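Local coordinates for putative glycosyltransferase (Mannosyltransferase) involved in glycosylating the PBCV-1 major capsid protein (Paramecium bursaria Chlorella virus 1, PDB 2P6W) that binds UDP-glucose and manganese through this N-terminal domain and probably transfers a sugar in the glycosylation of the viral major capsid protein, at residues A54-R59 with I120-K125; D82-P87 with E206-V211; T109-P114 with D173-N178; C179-Y184 with V194-T199. One frame throughout, in Å; residues are numbered along the deposited sequence.

How the interactions relate
From the N terminus, the first contact opens at 54-59, on helix 52-57, and closes when 120-125 leads into strand 124-128 of the six-stranded sheet. Before it closes, interactions 2 and 3 open at 82-87 and 109-114, and both therefore cross it. Interaction 3 closes at 173-178, joining the end of strand 107-110 to the loop after edge strand 169-172. Interaction 4 follows at once, pairing 179-184 with 194-199 in the small sheet. Interaction 2 closes last, at 206-211, and holds interactions 3 and 4 nested within its loop. Interactions 2 and 4 share that small sheet and the manganese, bound by Asp82 and His195; Asn178 of interaction 3 hydrogen-bonds the metal-binding histidine.

Interaction 1. Residues A54-R59 with I120-K125; sequences ALHFRR and INTGVK
The Arg59 guanidinium has the His56 ring over one face and Thr122 of the 120-125 loop at its edge, in the donor-site cleft of this GT-A domain. His56 CE1 sits over the centre of the guanidinium, 3.7 Å above its plane. Conversely, Arg59 NH2 lies above one face of the imidazole, displaced toward the rim, while a water occupies the ring edge at NE2. At the guanidinium edge, near its plane, NH1 approaches Thr122 O at 3.0 Å. NH1 also forms a salt bridge with Asp80, a ligand of the manganese, so this residue, which binds UDP-glucose, is linked to the metal site through Asp80. Arg59 reaches this place through a bend at chi3 (75°), and NE is tied back to His56 O at 2.9 Å (N-H...O 144°), which fixes the guanidinium against the residue whose ring covers it.

Water joins the two segments twice. The first water lies 2.7 Å from His56 NE2 and donates to Thr122 OG1 at the same length; Thr122 OG1 is also hydrogen-bonded to Glu153. The second water accepts from Lys125 NZ and donates weakly to Arg59 O. Lys125 NZ stays 5.9 Å from Arg59 NE, and its salt bridges to Glu153 and Glu135 would offset the like charge. An Asx turn lies in the loop leading to strand 124-128: Asn121 OD1 accepts from Gly123 N at 2.9 Å.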
loop_
_atom_site.group_PDB
_atom_site.type_symbol
_atom_site.label_atom_id
_atom_site.label_comp_id
_atom_site.label_asym_id
_atom_site.label_seq_id
_atom_site.Cartn_x
_atom_site.Cartn_y
_atom_site.Cartn_z
ATOM N N ALA A 54 10.641 -8.458 8.969
ATOM C CA ALA A 54 9.474 -9.316 8.904
ATOM C C ALA A 54 8.188 -8.482 8.941
ATOM O O ALA A 54 7.201 -8.800 8.266
ATOM C CB ALA A 54 9.509 -10.357 10.032
ATOM N N LEU A 55 8.228 -7.396 9.709
ATOM C CA LEU A 55 7.110 -6.460 9.767
ATOM C C LEU A 55 6.821 -5.839 8.416
ATOM O O LEU A 55 5.665 -5.750 8.000
ATOM C CB LEU A 55 7.346 -5.372 10.838
ATOM C CG LEU A 55 7.313 -5.858 12.295
ATOM C CD1 LEU A 55 7.709 -4.718 13.222
ATOM C CD2 LEU A 55 5.961 -6.464 12.699
ATOM N N HIS A 56 7.876 -5.425 7.717
ATOM C CA HIS A 56 7.689 -4.814 6.406
ATOM C C HIS A 56 7.106 -5.830 5.410
ATOM O O HIS A 56 6.205 -5.500 4.623
ATOM C CB HIS A 56 8.998 -4.248 5.884
ATOM C CG HIS A 56 8.818 -3.395 4.676
ATOM N ND1 HIS A 56 8.714 -3.920 3.402
ATOM C CD2 HIS A 56 8.668 -2.054 4.549
ATOM C CE1 HIS A 56 8.546 -2.935 2.538
ATOM N NE2 HIS A 56 8.506 -1.791 3.207
ATOM N N PHE A 57 7.604 -7.064 5.460
ATOM C CA PHE A 57 7.160 -8.102 4.528
ATOM C C PHE A 57 5.732 -8.555 4.779
ATOM O O PHE A 57 5.128 -9.180 3.912
ATOM C CB PHE A 57 8.067 -9.321 4.601
ATOM C CG PHE A 57 9.260 -9.256 3.684
ATOM C CD1 PHE A 57 9.150 -9.706 2.362
ATOM C CD2 PHE A 57 10.495 -8.788 4.145
ATOM C CE1 PHE A 57 10.245 -9.668 1.504
ATOM C CE2 PHE A 57 11.609 -8.747 3.283
ATOM C CZ PHE A 57 11.469 -9.203 1.959
ATOM N N ARG A 58 5.203 -8.255 5.966
ATOM C CA ARG A 58 3.892 -8.791 6.350
ATOM C C ARG A 58 2.764 -8.481 5.354
ATOM O O ARG A 58 1.828 -9.276 5.226
ATOM C CB ARG A 58 3.489 -8.377 7.770
ATOM C CG ARG A 58 2.416 -9.299 8.340
ATOM C CD ARG A 58 2.243 -9.150 9.829
ATOM N NE ARG A 58 1.563 -10.324 10.391
ATOM C CZ ARG A 58 0.425 -10.285 11.079
ATOM N NH1 ARG A 58 -0.168 -9.133 11.335
ATOM N NH2 ARG A 58 -0.102 -11.411 11.539
ATOM N N ARG A 59 2.849 -7.356 4.639
ATOM C CA ARG A 59 1.854 -7.025 3.607
ATOM C C ARG A 59 1.660 -8.158 2.573
ATOM O O ARG A 59 0.555 -8.362 2.064
ATOM C CB ARG A 59 2.240 -5.734 2.905
ATOM C CG ARG A 59 3.524 -5.825 2.139
ATOM C CD ARG A 59 4.027 -4.417 1.788
ATOM N NE ARG A 59 4.582 -3.802 2.986
ATOM C CZ ARG A 59 4.832 -2.506 3.122
ATOM N NH1 ARG A 59 4.566 -1.674 2.126
ATOM N NH2 ARG A 59 5.335 -2.045 4.265
ATOM N N ILE A 120 11.097 2.837 -6.093
ATOM C CA ILE A 120 9.651 2.765 -5.844
ATOM C C ILE A 120 9.376 2.860 -4.349
ATOM O O ILE A 120 10.227 2.496 -3.515
ATOM C CB ILE A 120 8.978 1.481 -6.447
ATOM C CG1 ILE A 120 9.594 0.195 -5.862
ATOM C CG2 ILE A 120 9.101 1.473 -7.955
ATOM C CD1 ILE A 120 8.859 -1.102 -6.248
ATOM N N ASN A 121 8.176 3.343 -4.018
ATOM C CA ASN A 121 7.722 3.323 -2.636
ATOM C C ASN A 121 6.456 2.478 -2.566
ATOM O O ASN A 121 5.432 2.851 -3.150
ATOM C CB ASN A 121 7.463 4.752 -2.168
ATOM C CG ASN A 121 6.980 4.813 -0.746
ATOM O OD1 ASN A 121 5.912 4.282 -0.410
ATOM N ND2 ASN A 121 7.728 5.525 0.098
ATOM N N THR A 122 6.535 1.344 -1.857
ATOM C CA THR A 122 5.442 0.369 -1.877
ATOM C C THR A 122 4.446 0.552 -0.731
ATOM O O THR A 122 3.682 -0.364 -0.418
ATOM C CB THR A 122 5.970 -1.086 -1.893
ATOM O OG1 THR A 122 6.895 -1.269 -0.817
ATOM C CG2 THR A 122 6.639 -1.419 -3.249
ATOM N N GLY A 123 4.422 1.758 -0.152
ATOM C CA GLY A 123 3.413 2.113 0.853
ATOM C C GLY A 123 2.010 2.098 0.251
ATOM O O GLY A 123 1.009 1.982 0.968
ATOM N N VAL A 124 1.951 2.237 -1.074
ATOM C CA VAL A 124 0.727 2.069 -1.878
ATOM C C VAL A 124 1.118 1.173 -3.051
ATOM O O VAL A 124 2.055 1.505 -3.781
ATOM C CB VAL A 124 0.218 3.417 -2.445
ATOM C CG1 VAL A 124 -1.040 3.190 -3.260
ATOM C CG2 VAL A 124 -0.088 4.396 -1.290
ATOM N N LYS A 125 0.424 0.044 -3.214
ATOM C CA LYS A 125 0.843 -0.967 -4.194
ATOM C C LYS A 125 -0.381 -1.721 -4.680
ATOM O O LYS A 125 -1.116 -2.311 -3.875
ATOM C CB LYS A 125 1.830 -1.959 -3.547
ATOM C CG LYS A 125 2.299 -3.081 -4.457
ATOM C CD LYS A 125 3.267 -4.044 -3.740
ATOM C CE LYS A 125 2.558 -4.914 -2.697
ATOM N NZ LYS A 125 3.451 -6.095 -2.295
HETATM O O HOH W 1 7.542 0.069 1.453
HETATM O O HOH W 2 1.162 -7.120 -0.676
#

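Interaction 2. Residues D82-P87 with E206-V211; sequences DVYVNP and EHMEMV. With MN (manganese (II) ion), chain B.
Tyr84 is the bump of this contact: its ring projects from strand 83-85 into a hollow between Met208, on the last turn of helix 201-210, and Val211, the last modelled residue. CG sits between the backbone N and carbonyl carbon (chi1 64°), turning the ring toward the helix. Met208 fills the space against one face. Folded back by bends at chi2 and chi3, it lays CE over the ring and brings SD to 3.5 Å from Tyr84 CD2, a Met-aromatic contact met obliquely. The Tyr84 and His207 rings meet rim to rim, with planes 50° apart. Val211 completes the hollow: CG2 lies 3.7 Å from Tyr84 CZ, and CG1 leans on Pro87 CG at 3.8 Å, carrying the packing past the strand to the exposed Pro87.

At the other end of 82-87, the carboxylate of Asp82 lies on the far side from the helix and gives OD2 to the manganese at 2.1 Å, beside Asp80 and His195. Strand 83-85 is an outer strand of the small sheet, antiparallel to 193-195; Met196, just beyond that neighbour, touches Tyr84, His207 and Met208, while Met208 also reaches Lys24 and Leu28 of helix 20-36.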
loop_
_atom_site.group_PDB
_atom_site.type_symbol
_atom_site.label_atom_id
_atom_site.label_comp_id
_atom_site.label_asym_id
_atom_site.label_seq_id
_atom_site.Cartn_x
_atom_site.Cartn_y
_atom_site.Cartn_z
ATOM N N ASP A 82 -0.037 4.079 7.643
ATOM C CA ASP A 82 0.290 5.501 7.703
ATOM C C ASP A 82 -0.148 6.230 6.402
ATOM O O ASP A 82 0.274 7.351 6.123
ATOM C CB ASP A 82 1.764 5.689 8.014
ATOM C CG ASP A 82 2.653 4.710 7.262
ATOM O OD1 ASP A 82 3.013 3.653 7.839
ATOM O OD2 ASP A 82 2.991 4.985 6.099
ATOM N N VAL A 83 -1.031 5.588 5.638
ATOM C CA VAL A 83 -1.618 6.214 4.448
ATOM C C VAL A 83 -3.101 6.488 4.729
ATOM O O VAL A 83 -3.775 5.667 5.345
ATOM C CB VAL A 83 -1.478 5.294 3.197
ATOM C CG1 VAL A 83 -2.281 5.852 2.042
ATOM C CG2 VAL A 83 -0.006 5.149 2.788
ATOM N N TYR A 84 -3.619 7.636 4.299
ATOM C CA TYR A 84 -5.060 7.846 4.456
ATOM C C TYR A 84 -5.687 8.396 3.186
ATOM O O TYR A 84 -4.994 8.752 2.243
ATOM C CB TYR A 84 -5.362 8.756 5.641
ATOM C CG TYR A 84 -4.833 10.163 5.496
ATOM C CD1 TYR A 84 -5.634 11.188 4.992
ATOM C CD2 TYR A 84 -3.537 10.479 5.903
ATOM C CE1 TYR A 84 -5.147 12.477 4.869
ATOM C CE2 TYR A 84 -3.033 11.776 5.791
ATOM C CZ TYR A 84 -3.848 12.776 5.267
ATOM O OH TYR A 84 -3.363 14.059 5.162
ATOM N N VAL A 85 -7.012 8.423 3.175
ATOM C CA VAL A 85 -7.742 8.966 2.054
ATOM C C VAL A 85 -7.964 10.451 2.319
ATOM O O VAL A 85 -8.533 10.832 3.348
ATOM C CB VAL A 85 -9.082 8.228 1.872
ATOM C CG1 VAL A 85 -9.918 8.913 0.819
ATOM C CG2 VAL A 85 -8.842 6.751 1.478
ATOM N N ASN A 86 -7.504 11.287 1.396
ATOM C CA ASN A 86 -7.735 12.736 1.461
ATOM C C ASN A 86 -9.245 13.051 1.471
ATOM O O ASN A 86 -9.928 12.778 0.481
ATOM C CB ASN A 86 -7.080 13.389 0.243
ATOM C CG ASN A 86 -7.330 14.892 0.156
ATOM O OD1 ASN A 86 -7.825 15.515 1.099
ATOM N ND2 ASN A 86 -6.998 15.474 -0.989
ATOM N N PRO A 87 -9.763 13.623 2.577
ATOM C CA PRO A 87 -11.214 13.891 2.640
ATOM C C PRO A 87 -11.750 14.687 1.447
ATOM O O PRO A 87 -12.889 14.446 1.012
ATOM C CB PRO A 87 -11.375 14.681 3.944
ATOM C CG PRO A 87 -10.227 14.252 4.787
ATOM C CD PRO A 87 -9.081 14.009 3.826
ATOM N N GLU A 206 -0.626 13.624 15.530
ATOM C CA GLU A 206 -0.840 15.063 15.427
ATOM C C GLU A 206 -1.324 15.453 14.024
ATOM O O GLU A 206 -2.223 16.288 13.885
ATOM C CB GLU A 206 0.440 15.816 15.819
ATOM C CG GLU A 206 0.248 17.328 15.961
ATOM C CD GLU A 206 1.229 17.969 16.931
ATOM O OE1 GLU A 206 2.420 17.575 16.947
ATOM O OE2 GLU A 206 0.804 18.889 17.672
ATOM N N HIS A 207 -0.755 14.833 12.990
ATOM C CA HIS A 207 -1.205 15.081 11.615
ATOM C C HIS A 207 -2.661 14.674 11.470
ATOM O O HIS A 207 -3.477 15.439 10.950
ATOM C CB HIS A 207 -0.362 14.307 10.600
ATOM C CG HIS A 207 -0.617 14.698 9.179
ATOM N ND1 HIS A 207 -1.561 14.074 8.392
ATOM C CD2 HIS A 207 -0.036 15.640 8.397
ATOM C CE1 HIS A 207 -1.550 14.616 7.183
ATOM N NE2 HIS A 207 -0.645 15.579 7.169
ATOM N N MET A 208 -2.989 13.468 11.932
ATOM C CA MET A 208 -4.338 12.964 11.743
ATOM C C MET A 208 -5.407 13.800 12.449
ATOM O O MET A 208 -6.527 13.914 11.956
ATOM C CB MET A 208 -4.430 11.479 12.093
ATOM C CG MET A 208 -3.640 10.581 11.123
ATOM S SD MET A 208 -4.029 10.875 9.378
ATOM C CE MET A 208 -5.785 10.459 9.320
ATOM N N GLU A 209 -5.043 14.411 13.576
ATOM C CA GLU A 209 -5.951 15.311 14.289
ATOM C C GLU A 209 -6.361 16.512 13.444
ATOM O O GLU A 209 -7.474 17.042 13.595
ATOM C CB GLU A 209 -5.313 15.789 15.597
ATOM C CG GLU A 209 -5.347 14.761 16.709
ATOM C CD GLU A 209 -4.562 15.201 17.940
ATOM O OE1 GLU A 209 -4.515 16.427 18.202
ATOM O OE2 GLU A 209 -3.988 14.321 18.633
ATOM N N MET A 210 -5.468 16.941 12.557
ATOM C CA MET A 210 -5.738 18.084 11.694
ATOM C C MET A 210 -6.524 17.684 10.453
ATOM O O MET A 210 -7.118 18.545 9.784
ATOM C CB MET A 210 -4.439 18.808 11.327
ATOM C CG MET A 210 -3.857 19.598 12.498
ATOM S SD MET A 210 -2.290 20.384 12.097
ATOM C CE MET A 210 -1.159 19.007 12.284
ATOM N N VAL A 211 -6.547 16.381 10.162
ATOM C CA VAL A 211 -7.327 15.845 9.052
ATOM C C VAL A 211 -8.812 15.799 9.394
ATOM O O VAL A 211 -9.228 15.157 10.365
ATOM C CB VAL A 211 -6.856 14.432 8.662
ATOM C CG1 VAL A 211 -7.747 13.856 7.573
ATOM C CG2 VAL A 211 -5.404 14.459 8.214
HETATM MN MN MN B . 4.542 4.060 5.088
#

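Interaction 3. Residues T109-P114 with D173-N178; sequences TFHEAP and DPYTLN
Phe110, the last residue of strand 107-110 in the large GT-A sheet, and His111 just after it pack against Asp173, Pro174 and the rest of the loop that leaves the outermost strand, 169-172. The dense part is around Phe110 and Pro174. The phenyl ring has Leu177 CB at 3.6 Å from CE1, while Asn178 CB presses on Phe110 CB and on the ring obliquely; the Asn178 amide is held by ND2 donating to Asn121 OD1. The carbonyl of Asp173 meets the ring edge, with O 3.4 Å from CD1. Pro174 meets both Phe110 and His111: its CB is only 3.1 Å from His111 O, and its CD forms a CH-pi contact over one face of the His111 ring, 3.6 Å from the centroid. With CG of His111 between its backbone N and carbonyl carbon (chi1 73°), the ring is brought onto Pro174. Val124 and Phe126 of the neighbouring strand also touch Phe110.

The outer part is more polar and wetter. His111 NE2 donates to Asp173 OD1 at 2.8 Å, in the plane of the imidazole and on the anti side of the carboxylate, whose plane stands nearly perpendicular to the ring. The second nitrogen, ND1, accepts from Ala113 N, so both ring nitrogens are engaged and the rotation of the imidazole is fixed. One water donates to both His111 O and Asn178 O; another donates to Ala113 O and lies 2.6 Å from Tyr175 OH.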
loop_
_atom_site.group_PDB
_atom_site.type_symbol
_atom_site.label_atom_id
_atom_site.label_comp_id
_atom_site.label_asym_id
_atom_site.label_seq_id
_atom_site.Cartn_x
_atom_site.Cartn_y
_atom_site.Cartn_z
ATOM N N THR A 109 2.913 0.539 -9.354
ATOM C CA THR A 109 3.719 1.068 -8.259
ATOM C C THR A 109 4.032 2.537 -8.513
ATOM O O THR A 109 3.661 3.090 -9.562
ATOM C CB THR A 109 5.038 0.247 -8.092
ATOM O OG1 THR A 109 5.766 0.289 -9.333
ATOM C CG2 THR A 109 4.702 -1.191 -7.724
ATOM N N PHE A 110 4.697 3.171 -7.556
ATOM C CA PHE A 110 4.915 4.626 -7.569
ATOM C C PHE A 110 6.327 4.969 -7.178
ATOM O O PHE A 110 6.875 4.379 -6.250
ATOM C CB PHE A 110 3.893 5.326 -6.649
ATOM C CG PHE A 110 2.509 4.912 -6.962
ATOM C CD1 PHE A 110 1.819 5.534 -7.996
ATOM C CD2 PHE A 110 1.932 3.824 -6.315
ATOM C CE1 PHE A 110 0.552 5.098 -8.368
ATOM C CE2 PHE A 110 0.676 3.381 -6.665
ATOM C CZ PHE A 110 -0.026 4.013 -7.705
ATOM N N HIS A 111 6.919 5.915 -7.907
ATOM C CA HIS A 111 8.236 6.386 -7.529
ATOM C C HIS A 111 8.141 7.408 -6.404
ATOM O O HIS A 111 7.040 7.795 -5.991
ATOM C CB HIS A 111 9.020 6.920 -8.740
ATOM C CG HIS A 111 8.538 8.237 -9.265
ATOM N ND1 HIS A 111 8.820 9.431 -8.637
ATOM C CD2 HIS A 111 7.856 8.557 -10.395
ATOM C CE1 HIS A 111 8.299 10.425 -9.332
ATOM N NE2 HIS A 111 7.723 9.922 -10.412
ATOM N N GLU A 112 9.306 7.803 -5.884
ATOM C CA GLU A 112 9.369 8.812 -4.802
ATOM C C GLU A 112 10.465 9.830 -5.111
ATOM O O GLU A 112 11.105 10.362 -4.209
ATOM C CB GLU A 112 9.572 8.161 -3.426
ATOM C CG GLU A 112 10.750 7.161 -3.320
ATOM C CD GLU A 112 11.007 6.681 -1.900
ATOM O OE1 GLU A 112 10.079 6.737 -1.063
ATOM O OE2 GLU A 112 12.144 6.240 -1.631
ATOM N N ALA A 113 10.628 10.142 -6.392
ATOM C CA ALA A 113 11.697 11.037 -6.840
ATOM C C ALA A 113 11.297 12.503 -6.786
ATOM O O ALA A 113 10.118 12.817 -6.876
ATOM C CB ALA A 113 12.088 10.679 -8.270
ATOM N N PRO A 114 12.282 13.409 -6.665
ATOM C CA PRO A 114 13.697 13.171 -6.406
ATOM C C PRO A 114 14.056 13.144 -4.911
ATOM O O PRO A 114 15.251 13.109 -4.569
ATOM C CB PRO A 114 14.339 14.403 -7.046
ATOM C CG PRO A 114 13.398 15.494 -6.721
ATOM C CD PRO A 114 12.012 14.850 -6.832
ATOM N N ASP A 173 4.075 8.270 -11.506
ATOM C CA ASP A 173 4.226 9.433 -10.628
ATOM C C ASP A 173 3.380 9.198 -9.392
ATOM O O ASP A 173 2.311 8.584 -9.481
ATOM C CB ASP A 173 3.740 10.701 -11.320
ATOM C CG ASP A 173 4.700 11.193 -12.412
ATOM O OD1 ASP A 173 5.907 10.848 -12.392
ATOM O OD2 ASP A 173 4.227 11.935 -13.295
ATOM N N PRO A 174 3.859 9.662 -8.226
ATOM C CA PRO A 174 3.148 9.427 -6.978
ATOM C C PRO A 174 2.202 10.530 -6.492
ATOM O O PRO A 174 1.642 10.417 -5.390
ATOM C CB PRO A 174 4.306 9.304 -5.988
ATOM C CG PRO A 174 5.263 10.378 -6.476
ATOM C CD PRO A 174 5.176 10.287 -7.995
ATOM N N TYR A 175 2.029 11.586 -7.281
ATOM C CA TYR A 175 1.453 12.835 -6.755
ATOM C C TYR A 175 0.040 12.711 -6.222
ATOM O O TYR A 175 -0.321 13.440 -5.299
ATOM C CB TYR A 175 1.539 13.980 -7.770
ATOM C CG TYR A 175 2.908 14.098 -8.372
ATOM C CD1 TYR A 175 4.053 14.143 -7.560
ATOM C CD2 TYR A 175 3.076 14.103 -9.760
ATOM C CE1 TYR A 175 5.330 14.224 -8.128
ATOM C CE2 TYR A 175 4.339 14.190 -10.330
ATOM C CZ TYR A 175 5.463 14.252 -9.508
ATOM O OH TYR A 175 6.729 14.320 -10.071
ATOM N N THR A 176 -0.735 11.792 -6.791
ATOM C CA THR A 176 -2.103 11.584 -6.320
ATOM C C THR A 176 -2.293 10.276 -5.559
ATOM O O THR A 176 -3.173 10.211 -4.689
ATOM C CB THR A 176 -3.129 11.617 -7.458
ATOM O OG1 THR A 176 -2.806 10.605 -8.415
ATOM C CG2 THR A 176 -3.145 13.000 -8.135
ATOM N N LEU A 177 -1.510 9.242 -5.893
ATOM C CA LEU A 177 -1.754 7.910 -5.322
ATOM C C LEU A 177 -0.756 7.422 -4.254
ATOM O O LEU A 177 -1.005 6.424 -3.584
ATOM C CB LEU A 177 -1.927 6.853 -6.417
ATOM C CG LEU A 177 -3.193 7.084 -7.263
ATOM C CD1 LEU A 177 -3.132 6.288 -8.542
ATOM C CD2 LEU A 177 -4.491 6.747 -6.498
ATOM N N ASN A 178 0.367 8.112 -4.110
ATOM C CA ASN A 178 1.284 7.803 -3.008
ATOM C C ASN A 178 1.940 9.120 -2.625
ATOM O O ASN A 178 3.147 9.312 -2.771
ATOM C CB ASN A 178 2.300 6.734 -3.412
ATOM C CG ASN A 178 3.081 6.182 -2.223
ATOM O OD1 ASN A 178 3.025 6.719 -1.106
ATOM N ND2 ASN A 178 3.809 5.079 -2.451
HETATM O O HOH W 3 5.692 7.708 -3.302
HETATM O O HOH W 4 8.842 14.587 -8.575
#

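Interaction 4. Residues C179-Y184 with V194-T199; sequences CIVKAY and VHMCGT. With MN (manganese (II) ion), chain B.
His195 N donates to Cys179 O at 2.9 Å where strands 179-180 and 193-195 pair in parallel, almost straight at 173° although the donor stands well above the carbonyl plane. Two residues along, Val181 N returns to His195 O at 3.0 Å. That oxygen is shared further: Ile180 CA approaches it at 3.3 Å in a CA-H...O contact, and Cys197 N adds a weak bond that closes an inverse gamma turn centred on Met196.

His195 CG is anti to the backbone N (chi1 -179°), carrying the ring out to the manganese. Both ring nitrogens are gripped: NE2 binds the metal at 2.3 Å, and ND1 is hydrogen-bonded to Asn178 OD1, a second-shell contact that fixes the ring's rotation. Cys197 CB covers one face over its centre, and Ile180 CG2 rests on the same Cys197 CB at 4.0 Å. A type II turn from Met196 to Thr199, with Gly198 at positive phi, follows. Met196 O accepts from Arg204, and Gly198 N hydrogen-bonds a citrate, probably from the crystallisation liquor; Cys197 and Gly198 contact UDP when it is bound. Lys182 CE lies against Thr199 CG2 at the exposed edge.

Strand 193-195 lies in the middle of the small sheet, with 179-180 parallel on one side and 83-85 antiparallel on the other, while Val181 and Met196 meet His207 of helix 201-210.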
loop_
_atom_site.group_PDB
_atom_site.type_symbol
_atom_site.label_atom_id
_atom_site.label_comp_id
_atom_site.label_asym_id
_atom_site.label_seq_id
_atom_site.Cartn_x
_atom_site.Cartn_y
_atom_site.Cartn_z
ATOM N N CYS A 179 1.095 10.049 -2.177
ATOM C CA CYS A 179 1.530 11.423 -2.002
ATOM C C CYS A 179 2.182 11.615 -0.640
ATOM O O CYS A 179 1.524 11.940 0.361
ATOM C CB CYS A 179 0.356 12.382 -2.220
ATOM S SG CYS A 179 0.935 14.088 -2.238
ATOM N N ILE A 180 3.494 11.368 -0.609
ATOM C CA ILE A 180 4.295 11.511 0.603
ATOM C C ILE A 180 4.222 12.951 1.114
ATOM O O ILE A 180 4.508 13.902 0.376
ATOM C CB ILE A 180 5.754 11.065 0.337
ATOM C CG1 ILE A 180 5.800 9.553 0.039
ATOM C CG2 ILE A 180 6.653 11.415 1.520
ATOM C CD1 ILE A 180 7.151 9.052 -0.448
ATOM N N VAL A 181 3.786 13.116 2.366
ATOM C CA VAL A 181 3.447 14.446 2.865
ATOM C C VAL A 181 4.630 15.402 2.890
ATOM O O VAL A 181 4.510 16.527 2.437
ATOM C CB VAL A 181 2.781 14.409 4.247
ATOM C CG1 VAL A 181 3.464 13.436 5.141
ATOM C CG2 VAL A 181 2.770 15.798 4.885
ATOM N N LYS A 182 5.764 14.957 3.416
ATOM C CA LYS A 182 6.901 15.874 3.518
ATOM C C LYS A 182 7.544 16.211 2.171
ATOM O O LYS A 182 8.120 17.294 2.005
ATOM C CB LYS A 182 7.939 15.331 4.506
ATOM C CG LYS A 182 7.508 15.577 5.966
ATOM C CD LYS A 182 8.488 14.985 6.949
ATOM C CE LYS A 182 8.242 15.512 8.358
ATOM N NZ LYS A 182 9.337 15.122 9.299
ATOM N N ALA A 183 7.442 15.277 1.225
ATOM C CA ALA A 183 8.112 15.389 -0.069
ATOM C C ALA A 183 7.317 16.174 -1.114
ATOM O O ALA A 183 7.911 16.877 -1.958
ATOM C CB ALA A 183 8.412 14.006 -0.598
ATOM N N TYR A 184 5.992 16.018 -1.075
ATOM C CA TYR A 184 5.104 16.664 -2.039
ATOM C C TYR A 184 3.995 17.475 -1.357
ATOM O O TYR A 184 2.820 17.273 -1.638
ATOM C CB TYR A 184 4.482 15.603 -2.979
ATOM C CG TYR A 184 5.474 14.637 -3.584
ATOM C CD1 TYR A 184 6.407 15.055 -4.551
ATOM C CD2 TYR A 184 5.482 13.291 -3.196
ATOM C CE1 TYR A 184 7.326 14.149 -5.102
ATOM C CE2 TYR A 184 6.379 12.379 -3.754
ATOM C CZ TYR A 184 7.296 12.816 -4.701
ATOM O OH TYR A 184 8.176 11.895 -5.216
ATOM N N VAL A 194 -2.749 9.936 0.758
ATOM C CA VAL A 194 -1.732 10.776 1.357
ATOM C C VAL A 194 -0.883 9.894 2.281
ATOM O O VAL A 194 -1.413 9.164 3.115
ATOM C CB VAL A 194 -2.365 11.935 2.154
ATOM C CG1 VAL A 194 -1.280 12.776 2.821
ATOM C CG2 VAL A 194 -3.238 12.805 1.241
ATOM N N HIS A 195 0.436 9.955 2.147
ATOM C CA HIS A 195 1.283 8.976 2.808
ATOM C C HIS A 195 2.190 9.656 3.849
ATOM O O HIS A 195 3.049 10.447 3.500
ATOM C CB HIS A 195 2.088 8.216 1.748
ATOM C CG HIS A 195 2.986 7.148 2.292
ATOM N ND1 HIS A 195 3.833 6.412 1.484
ATOM C CD2 HIS A 195 3.165 6.678 3.555
ATOM C CE1 HIS A 195 4.494 5.537 2.228
ATOM N NE2 HIS A 195 4.113 5.683 3.488
ATOM N N MET A 196 1.931 9.397 5.126
ATOM C CA MET A 196 2.748 9.976 6.204
ATOM C C MET A 196 4.043 9.185 6.398
ATOM O O MET A 196 4.298 8.624 7.465
ATOM C CB MET A 196 1.936 10.033 7.507
ATOM C CG MET A 196 0.636 10.838 7.422
ATOM S SD MET A 196 -0.270 10.765 8.998
ATOM C CE MET A 196 -0.676 9.017 9.066
ATOM N N CYS A 197 4.878 9.183 5.368
ATOM C CA CYS A 197 6.045 8.318 5.318
ATOM C C CYS A 197 7.193 8.845 6.175
ATOM O O CYS A 197 7.485 10.042 6.152
ATOM C CB CYS A 197 6.483 8.204 3.864
ATOM S SG CYS A 197 7.752 6.991 3.540
ATOM N N GLY A 198 7.808 7.955 6.958
ATOM C CA GLY A 198 9.060 8.264 7.660
ATOM C C GLY A 198 8.928 9.042 8.952
ATOM O O GLY A 198 9.941 9.379 9.585
ATOM N N THR A 199 7.696 9.294 9.373
ATOM C CA THR A 199 7.460 10.103 10.572
ATOM C C THR A 199 7.118 9.214 11.767
ATOM O O THR A 199 6.827 8.028 11.604
ATOM C CB THR A 199 6.338 11.123 10.321
ATOM O OG1 THR A 199 5.176 10.431 9.862
ATOM C CG2 THR A 199 6.765 12.116 9.229
HETATM MN MN MN B . 4.542 4.060 5.088
#